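Local coordinates for Iron(3+)-hydroxamate-binding protein FhuD (PDB 3G9Q) that binds iron(3+)-hydroxamate complexes such as ferrichrome and coprogen and hands them to the membrane permease of an ABC transporter for iron import, at residues A83-L88 and A92-V97; K174-Q179 and G260-I265; E201-F206 and K232-V237. All blocks are in the same frame, centred on the assembly; numbering follows the deposited sequence.

Overall arrangement
The three contacts are spread over both lobes of a binding protein whose halves are joined by the long helix 118-143. Contact 1 lies in the lobe with the four-stranded parallel sheet. Contact 3 is in the lobe with the five-stranded mixed sheet, its centre about 47 Å from that of contact 1 and across the middle of the chain. Contact 2 is more central, with its centre about 12 Å from that of the chain, and rests against helix 118-143. It brackets contact 3 in sequence, their nearest atoms about 9 Å apart. In this family the ferric siderophore sits in the cleft between the lobes.

Contact 1 of 3, residues A83-L88 and A92-V97; sequences ADIKKL and APTVAV
Leu88 and Thr94 meet where the helix 85-91 ends and the strand 94-97 begins, and polar atoms do much of the work. Ala92 N donates to Leu88 O over 3.3 Å, a weak bond that spans four residues and extends the helical pattern to the turn. The hydroxyl Thr94 OG1 gives its hydrogen to Ala92 O at 2.9 Å, approaching with a C=O...donor angle of 150° and tilted from the carbonyl plane. This bond ties the strand's first residue back across Pro93. OG1 stands beside its own backbone N (chi1 -61°), which also brings it to 3.5 Å from Leu88 O. The same hydroxyl oxygen lies against Leu88 CB at 3.9 Å, a plain contact.

The apolar touch is looser. Thr94 CG2, anti to the backbone N, faces Ile85 CG2 at 4.4 Å. A valine in place of Thr94 would keep a branched side chain but is likely to leave Ala92 O without its hydroxyl partner and the turn through Pro93 less firmly fixed.

Charged groups act at the other end of the helix. Asp84 is the N-cap, its OD1 accepting from Lys87 N at 2.8 Å on the anti side of the carboxylate and somewhat out of its plane. Its second oxygen, OD2, forms a salt bridge with Lys87 NZ at 3.6 Å; together with the helix N-terminus, this lysine probably stabilises the carboxylate's negative charge.

Ile85 also rests on Val77 and Thr94 on Ile75, both of strand 74-78, to which Val95 is hydrogen-bonded through the backbone. Strand 74-78, helix 85-91 and the parallel edge strand 94-97 thus form a beta-alpha-beta crossover, the repeating connection of an alpha/beta lobe.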
loop_
_atom_site.group_PDB
_atom_site.type_symbol
_atom_site.label_atom_id
_atom_site.label_comp_id
_atom_site.label_asym_id
_atom_site.label_seq_id
_atom_site.Cartn_x
_atom_site.Cartn_y
_atom_site.Cartn_z
ATOM N N ALA A 83 5.838 -15.611 15.135
ATOM C CA ALA A 83 4.731 -15.583 16.090
ATOM C C ALA A 83 4.333 -16.992 16.577
ATOM O O ALA A 83 4.599 -17.990 15.896
ATOM C CB ALA A 83 3.524 -14.877 15.458
ATOM N N ASP A 84 3.700 -17.068 17.751
ATOM C CA ASP A 84 3.268 -18.351 18.323
ATOM C C ASP A 84 1.747 -18.482 18.255
ATOM O O ASP A 84 1.027 -18.050 19.155
ATOM C CB ASP A 84 3.728 -18.489 19.785
ATOM C CG ASP A 84 3.642 -19.931 20.298
ATOM O OD1 ASP A 84 2.534 -20.512 20.305
ATOM O OD2 ASP A 84 4.690 -20.483 20.694
ATOM N N ILE A 85 1.266 -19.089 17.177
ATOM C CA ILE A 85 -0.164 -19.263 16.975
ATOM C C ILE A 85 -0.828 -20.054 18.113
ATOM O O ILE A 85 -1.798 -19.584 18.719
ATOM C CB ILE A 85 -0.442 -19.964 15.624
ATOM C CG1 ILE A 85 0.491 -19.408 14.539
ATOM C CG2 ILE A 85 -1.901 -19.760 15.224
ATOM C CD1 ILE A 85 0.399 -17.890 14.222
ATOM N N LYS A 86 -0.313 -21.246 18.411
ATOM C CA LYS A 86 -0.883 -22.069 19.483
ATOM C C LYS A 86 -1.099 -21.297 20.800
ATOM O O LYS A 86 -2.170 -21.395 21.407
ATOM C CB LYS A 86 -0.011 -23.308 19.738
ATOM C CG LYS A 86 -0.388 -24.543 18.913
ATOM C CD LYS A 86 -0.377 -24.277 17.402
ATOM C CE LYS A 86 -0.598 -25.565 16.588
ATOM N NZ LYS A 86 -1.841 -26.303 16.968
ATOM N N LYS A 87 -0.093 -20.534 21.239
ATOM C CA LYS A 87 -0.200 -19.744 22.472
ATOM C C LYS A 87 -1.412 -18.810 22.357
ATOM O O LYS A 87 -2.236 -18.703 23.274
ATOM C CB LYS A 87 1.072 -18.904 22.690
ATOM C CG LYS A 87 2.057 -19.421 23.749
ATOM C CD LYS A 87 2.737 -20.731 23.352
ATOM C CE LYS A 87 3.914 -21.039 24.178
ATOM N NZ LYS A 87 5.013 -20.284 24.244
ATOM N N LEU A 88 -1.500 -18.155 21.202
ATOM C CA LEU A 88 -2.565 -17.212 20.878
ATOM C C LEU A 88 -3.950 -17.854 20.777
ATOM O O LEU A 88 -4.914 -17.352 21.363
ATOM C CB LEU A 88 -2.226 -16.492 19.567
ATOM C CG LEU A 88 -1.215 -15.343 19.629
ATOM C CD1 LEU A 88 -0.007 -15.732 20.444
ATOM C CD2 LEU A 88 -0.811 -14.966 18.223
ATOM N N ALA A 92 -7.901 -16.284 22.350
ATOM C CA ALA A 92 -9.183 -16.083 21.666
ATOM C C ALA A 92 -9.153 -16.704 20.271
ATOM O O ALA A 92 -8.077 -17.081 19.790
ATOM C CB ALA A 92 -9.482 -14.583 21.555
ATOM N N PRO A 93 -10.335 -16.847 19.615
ATOM C CA PRO A 93 -10.396 -17.422 18.260
ATOM C C PRO A 93 -9.371 -16.672 17.401
ATOM O O PRO A 93 -9.484 -15.459 17.206
ATOM C CB PRO A 93 -11.834 -17.133 17.827
ATOM C CG PRO A 93 -12.580 -17.216 19.093
ATOM C CD PRO A 93 -11.690 -16.510 20.093
ATOM N N THR A 94 -8.373 -17.392 16.905
ATOM C CA THR A 94 -7.314 -16.782 16.121
ATOM C C THR A 94 -7.373 -17.212 14.675
ATOM O O THR A 94 -7.627 -18.376 14.374
ATOM C CB THR A 94 -5.940 -17.151 16.710
ATOM O OG1 THR A 94 -5.863 -16.645 18.047
ATOM C CG2 THR A 94 -4.798 -16.571 15.873
ATOM N N VAL A 95 -7.153 -16.261 13.777
ATOM C CA VAL A 95 -7.175 -16.555 12.360
ATOM C C VAL A 95 -5.831 -16.293 11.730
ATOM O O VAL A 95 -5.210 -15.254 11.955
ATOM C CB VAL A 95 -8.216 -15.710 11.632
ATOM C CG1 VAL A 95 -9.598 -16.061 12.136
ATOM C CG2 VAL A 95 -7.921 -14.232 11.845
ATOM N N ALA A 96 -5.379 -17.260 10.948
ATOM C CA ALA A 96 -4.117 -17.125 10.252
ATOM C C ALA A 96 -4.438 -16.744 8.812
ATOM O O ALA A 96 -5.359 -17.283 8.188
ATOM C CB ALA A 96 -3.341 -18.429 10.306
ATOM N N VAL A 97 -3.672 -15.795 8.301
ATOM C CA VAL A 97 -3.861 -15.307 6.952
ATOM C C VAL A 97 -2.566 -15.358 6.160
ATOM O O VAL A 97 -1.645 -14.572 6.393
ATOM C CB VAL A 97 -4.413 -13.861 6.967
ATOM C CG1 VAL A 97 -5.907 -13.884 7.260
ATOM C CG2 VAL A 97 -3.698 -13.043 8.038
#

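Contact 2 of 3, residues K174-Q179 and G260-I265; sequences KDLGLQ and GQLEFI
The helix 169-175 runs out against the C-terminal helix 255-270, and Leu176 packs into a buried apolar seam with Leu262 and Ile265. These two residues lie three apart, so both present side chains to the same neighbour from adjoining turns of helix 255-270. Leu176 CD1 reaches Ile265 CG2 at 3.7 Å, and its other methyl, CD2, meets Leu262 CD1 at 4.0 Å. Leu262 CD1 is also 4.1 Å from Leu176 CD1, so this methyl touches both prongs of the leucine fork. With CG anti to the backbone N (chi1 179°), Leu262 extends its CD1 to Leu176, and the two side chains cross at a slant.

Gly177 follows with positive phi (52°), a left-handed conformation that turns the chain away from the helix. Ile171 adds to the seam by touching both Leu262 and Ile265, and Trp128 of helix 118-143 also touches Leu262.

No hydrogen bond spans the two segments. Their association here rests on buried methyl groups, so shape fit and exclusion of water, more than directed polar bonds, hold the helix end against its neighbour.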
loop_
_atom_site.group_PDB
_atom_site.type_symbol
_atom_site.label_atom_id
_atom_site.label_comp_id
_atom_site.label_asym_id
_atom_site.label_seq_id
_atom_site.Cartn_x
_atom_site.Cartn_y
_atom_site.Cartn_z
ATOM N N LYS A 174 -2.793 -0.404 -13.480
ATOM C CA LYS A 174 -4.016 -1.191 -13.712
ATOM C C LYS A 174 -5.312 -0.395 -13.526
ATOM O O LYS A 174 -6.147 -0.352 -14.426
ATOM C CB LYS A 174 -4.088 -2.406 -12.779
ATOM C CG LYS A 174 -2.973 -3.419 -12.892
ATOM C CD LYS A 174 -3.332 -4.684 -12.114
ATOM C CE LYS A 174 -4.463 -5.462 -12.804
ATOM N NZ LYS A 174 -4.114 -5.820 -14.221
ATOM N N ASP A 175 -5.493 0.208 -12.351
ATOM C CA ASP A 175 -6.703 0.983 -12.083
ATOM C C ASP A 175 -6.758 2.275 -12.895
ATOM O O ASP A 175 -7.820 2.679 -13.355
ATOM C CB ASP A 175 -6.813 1.351 -10.599
ATOM C CG ASP A 175 -6.929 0.145 -9.696
ATOM O OD1 ASP A 175 -5.891 -0.478 -9.411
ATOM O OD2 ASP A 175 -8.061 -0.181 -9.267
ATOM N N LEU A 176 -5.613 2.926 -13.059
ATOM C CA LEU A 176 -5.562 4.173 -13.804
ATOM C C LEU A 176 -5.170 3.963 -15.271
ATOM O O LEU A 176 -5.226 4.891 -16.088
ATOM C CB LEU A 176 -4.588 5.140 -13.127
ATOM C CG LEU A 176 -4.957 5.620 -11.718
ATOM C CD1 LEU A 176 -3.804 6.406 -11.144
ATOM C CD2 LEU A 176 -6.213 6.468 -11.752
ATOM N N GLY A 177 -4.776 2.734 -15.596
ATOM C CA GLY A 177 -4.385 2.393 -16.954
ATOM C C GLY A 177 -3.339 3.309 -17.567
ATOM O O GLY A 177 -3.336 3.534 -18.781
ATOM N N LEU A 178 -2.447 3.836 -16.732
ATOM C CA LEU A 178 -1.399 4.725 -17.199
ATOM C C LEU A 178 -0.268 3.901 -17.833
ATOM O O LEU A 178 -0.050 2.762 -17.441
ATOM C CB LEU A 178 -0.911 5.578 -16.024
ATOM C CG LEU A 178 -2.047 6.445 -15.465
ATOM C CD1 LEU A 178 -1.630 7.129 -14.144
ATOM C CD2 LEU A 178 -2.443 7.462 -16.503
ATOM N N GLN A 179 0.431 4.452 -18.823
ATOM C CA GLN A 179 1.497 3.690 -19.474
ATOM C C GLN A 179 2.872 3.786 -18.822
ATOM O O GLN A 179 3.163 4.715 -18.058
ATOM C CB GLN A 179 1.644 4.075 -20.956
ATOM C CG GLN A 179 0.621 3.462 -21.895
ATOM C CD GLN A 179 -0.746 4.125 -21.785
ATOM O OE1 GLN A 179 -0.911 5.312 -22.127
ATOM N NE2 GLN A 179 -1.737 3.366 -21.306
ATOM N N GLY A 260 -5.812 6.995 0.324
ATOM C CA GLY A 260 -4.821 8.039 0.522
ATOM C C GLY A 260 -3.783 8.093 -0.590
ATOM O O GLY A 260 -3.355 9.177 -1.011
ATOM N N GLN A 261 -3.371 6.917 -1.061
ATOM C CA GLN A 261 -2.390 6.816 -2.145
ATOM C C GLN A 261 -2.953 7.313 -3.472
ATOM O O GLN A 261 -2.242 7.960 -4.228
ATOM C CB GLN A 261 -1.916 5.368 -2.319
ATOM C CG GLN A 261 -1.290 4.759 -1.087
ATOM C CD GLN A 261 -0.903 3.310 -1.293
ATOM O OE1 GLN A 261 -0.309 2.687 -0.414
ATOM N NE2 GLN A 261 -1.242 2.763 -2.456
ATOM N N LEU A 262 -4.218 7.009 -3.761
ATOM C CA LEU A 262 -4.817 7.447 -5.017
ATOM C C LEU A 262 -4.992 8.943 -5.023
ATOM O O LEU A 262 -4.972 9.551 -6.082
ATOM C CB LEU A 262 -6.175 6.783 -5.270
ATOM C CG LEU A 262 -6.897 7.212 -6.568
ATOM C CD1 LEU A 262 -6.010 7.020 -7.788
ATOM C CD2 LEU A 262 -8.169 6.402 -6.732
ATOM N N GLU A 263 -5.170 9.537 -3.849
ATOM C CA GLU A 263 -5.330 10.988 -3.762
ATOM C C GLU A 263 -3.971 11.618 -4.094
ATOM O O GLU A 263 -3.875 12.538 -4.911
ATOM C CB GLU A 263 -5.787 11.388 -2.354
ATOM C CG GLU A 263 -6.244 12.846 -2.195
ATOM C CD GLU A 263 -6.495 13.232 -0.721
ATOM O OE1 GLU A 263 -7.296 12.539 -0.038
ATOM O OE2 GLU A 263 -5.891 14.230 -0.246
ATOM N N PHE A 264 -2.917 11.101 -3.477
ATOM C CA PHE A 264 -1.590 11.628 -3.733
ATOM C C PHE A 264 -1.175 11.477 -5.199
ATOM O O PHE A 264 -0.571 12.389 -5.765
ATOM C CB PHE A 264 -0.569 10.944 -2.834
ATOM C CG PHE A 264 0.845 11.231 -3.216
ATOM C CD1 PHE A 264 1.384 12.486 -3.033
ATOM C CD2 PHE A 264 1.635 10.246 -3.788
ATOM C CE1 PHE A 264 2.691 12.756 -3.411
ATOM C CE2 PHE A 264 2.944 10.511 -4.170
ATOM C CZ PHE A 264 3.469 11.769 -3.979
ATOM N N ILE A 265 -1.483 10.326 -5.797
ATOM C CA ILE A 265 -1.161 10.060 -7.199
ATOM C C ILE A 265 -1.848 11.118 -8.090
ATOM O O ILE A 265 -1.201 11.799 -8.890
ATOM C CB ILE A 265 -1.671 8.649 -7.661
ATOM C CG1 ILE A 265 -1.053 7.528 -6.797
ATOM C CG2 ILE A 265 -1.394 8.461 -9.165
ATOM C CD1 ILE A 265 -1.700 6.157 -6.967
#

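Contact 3 of 3, residues E201-F206 and K232-V237; sequences EKLPDF and KNLNAV
The nearest thing to a flat group in this contact is the puckered pyrrolidine ring of Pro204, and Leu234 lays its methyl CD2 over one face. That carbon stands 3.9 Å from Pro204 CG and 4.1 Å from Pro204 CB, and comes to 3.7 Å from Pro204 CA, so it lies above the ring instead of butting against its rim. The leucine side chain crosses the proline at about a right angle.

The second methyl of the fork is turned to the preceding residue. Leu234 CD1 touches Leu203 CD2 at 3.9 Å and Leu203 CG at 4.0 Å, again with side chains running crosswise. Leu234 is thus shared between two consecutive residues, one methyl to each. Its CG stands beside the backbone N (chi1 -70°) and the fork extends from there toward the 201-206 segment. No hydrogen bond crosses between the segments; the join is made of aliphatic carbon.

Within 201-206 the backbone is drawn into a short, weakly bonded turn of helix, with Asp205 N bonded to Lys202 O and Phe206 N to Leu203 O, each at 3.0 Å. Leu234, by contrast, occupies the N-cap position of helix 235-238, where its hydrocarbon side chain offers no acceptor to the helix and serves the apolar contact.

Ile230 of helix 229-232 touches both Leu203 and Pro204, and Leu203 also rests on Ile198 of strand 195-198. Ala236 and Val237 pack on Val242, so the contact links the segment after one edge strand of the mixed sheet, 195-198, to the helix that leads into the other, 242-244.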
loop_
_atom_site.group_PDB
_atom_site.type_symbol
_atom_site.label_atom_id
_atom_site.label_comp_id
_atom_site.label_asym_id
_atom_site.label_seq_id
_atom_site.Cartn_x
_atom_site.Cartn_y
_atom_site.Cartn_z
ATOM N N GLU A 201 23.299 3.974 -13.932
ATOM C CA GLU A 201 23.622 4.219 -15.331
ATOM C C GLU A 201 22.443 3.981 -16.263
ATOM O O GLU A 201 22.257 4.701 -17.243
ATOM C CB GLU A 201 24.793 3.324 -15.765
ATOM C CG GLU A 201 26.177 3.937 -15.527
ATOM C CD GLU A 201 26.599 3.935 -14.063
ATOM O OE1 GLU A 201 27.538 4.700 -13.713
ATOM O OE2 GLU A 201 26.003 3.160 -13.273
ATOM N N LYS A 202 21.656 2.959 -15.950
ATOM C CA LYS A 202 20.511 2.603 -16.769
ATOM C C LYS A 202 19.239 3.366 -16.412
ATOM O O LYS A 202 18.157 3.076 -16.930
ATOM C CB LYS A 202 20.265 1.101 -16.672
ATOM C CG LYS A 202 21.140 0.296 -17.602
ATOM C CD LYS A 202 20.871 -1.192 -17.458
ATOM C CE LYS A 202 21.548 -1.764 -16.213
ATOM N NZ LYS A 202 23.047 -1.678 -16.319
ATOM N N LEU A 203 19.383 4.351 -15.530
ATOM C CA LEU A 203 18.263 5.165 -15.097
ATOM C C LEU A 203 17.585 5.870 -16.279
ATOM O O LEU A 203 16.368 5.795 -16.430
ATOM C CB LEU A 203 18.735 6.181 -14.058
ATOM C CG LEU A 203 17.686 6.617 -13.040
ATOM C CD1 LEU A 203 17.204 5.396 -12.282
ATOM C CD2 LEU A 203 18.278 7.636 -12.081
ATOM N N PRO A 204 18.354 6.557 -17.136
ATOM C CA PRO A 204 17.739 7.239 -18.279
ATOM C C PRO A 204 17.044 6.274 -19.232
ATOM O O PRO A 204 16.289 6.695 -20.100
ATOM C CB PRO A 204 18.922 7.921 -18.959
ATOM C CG PRO A 204 19.866 8.162 -17.829
ATOM C CD PRO A 204 19.786 6.874 -17.063
ATOM N N ASP A 205 17.304 4.981 -19.077
ATOM C CA ASP A 205 16.701 3.988 -19.948
ATOM C C ASP A 205 15.321 3.563 -19.472
ATOM O O ASP A 205 14.520 3.033 -20.244
ATOM C CB ASP A 205 17.614 2.766 -20.059
ATOM C CG ASP A 205 18.999 3.119 -20.567
ATOM O OD1 ASP A 205 19.878 2.223 -20.572
ATOM O OD2 ASP A 205 19.209 4.292 -20.960
ATOM N N PHE A 206 15.040 3.797 -18.198
ATOM C CA PHE A 206 13.751 3.432 -17.618
ATOM C C PHE A 206 12.872 4.644 -17.378
ATOM O O PHE A 206 11.670 4.603 -17.622
ATOM C CB PHE A 206 13.968 2.730 -16.285
ATOM C CG PHE A 206 14.296 1.284 -16.412
ATOM C CD1 PHE A 206 13.282 0.351 -16.650
ATOM C CD2 PHE A 206 15.608 0.840 -16.259
ATOM C CE1 PHE A 206 13.560 -1.008 -16.725
ATOM C CE2 PHE A 206 15.905 -0.518 -16.333
ATOM C CZ PHE A 206 14.872 -1.450 -16.566
ATOM N N LYS A 232 19.400 14.265 -11.791
ATOM C CA LYS A 232 18.982 15.647 -11.927
ATOM C C LYS A 232 18.779 16.009 -13.393
ATOM O O LYS A 232 17.963 16.861 -13.735
ATOM C CB LYS A 232 20.016 16.567 -11.275
ATOM C CG LYS A 232 20.101 16.359 -9.763
ATOM C CD LYS A 232 20.818 17.495 -9.022
ATOM C CE LYS A 232 22.331 17.409 -9.154
ATOM N NZ LYS A 232 23.003 18.504 -8.403
ATOM N N ASN A 233 19.509 15.327 -14.257
ATOM C CA ASN A 233 19.433 15.574 -15.680
ATOM C C ASN A 233 18.269 14.873 -16.398
ATOM O O ASN A 233 17.968 15.191 -17.555
ATOM C CB ASN A 233 20.757 15.173 -16.309
ATOM C CG ASN A 233 20.758 15.337 -17.795
ATOM O OD1 ASN A 233 20.358 16.381 -18.321
ATOM N ND2 ASN A 233 21.220 14.312 -18.494
ATOM N N LEU A 234 17.623 13.923 -15.721
ATOM C CA LEU A 234 16.493 13.212 -16.307
ATOM C C LEU A 234 15.438 14.229 -16.697
ATOM O O LEU A 234 15.195 15.197 -15.970
ATOM C CB LEU A 234 15.879 12.215 -15.319
ATOM C CG LEU A 234 16.686 10.969 -14.962
ATOM C CD1 LEU A 234 15.936 10.148 -13.929
ATOM C CD2 LEU A 234 16.937 10.161 -16.210
ATOM N N ASN A 235 14.814 13.996 -17.846
ATOM C CA ASN A 235 13.784 14.882 -18.360
ATOM C C ASN A 235 12.641 15.096 -17.359
ATOM O O ASN A 235 12.174 16.219 -17.176
ATOM C CB ASN A 235 13.264 14.340 -19.704
ATOM C CG ASN A 235 13.265 12.807 -19.768
ATOM O OD1 ASN A 235 14.309 12.160 -19.578
ATOM N ND2 ASN A 235 12.091 12.219 -20.043
ATOM N N ALA A 236 12.216 14.028 -16.691
ATOM C CA ALA A 236 11.131 14.121 -15.715
ATOM C C ALA A 236 11.416 15.159 -14.638
ATOM O O ALA A 236 10.554 15.965 -14.297
ATOM C CB ALA A 236 10.901 12.758 -15.068
ATOM N N VAL A 237 12.628 15.122 -14.094
ATOM C CA VAL A 237 13.038 16.051 -13.054
ATOM C C VAL A 237 13.165 17.457 -13.614
ATOM O O VAL A 237 12.769 18.432 -12.967
ATOM C CB VAL A 237 14.388 15.660 -12.460
ATOM C CG1 VAL A 237 14.710 16.572 -11.289
ATOM C CG2 VAL A 237 14.360 14.205 -12.024
#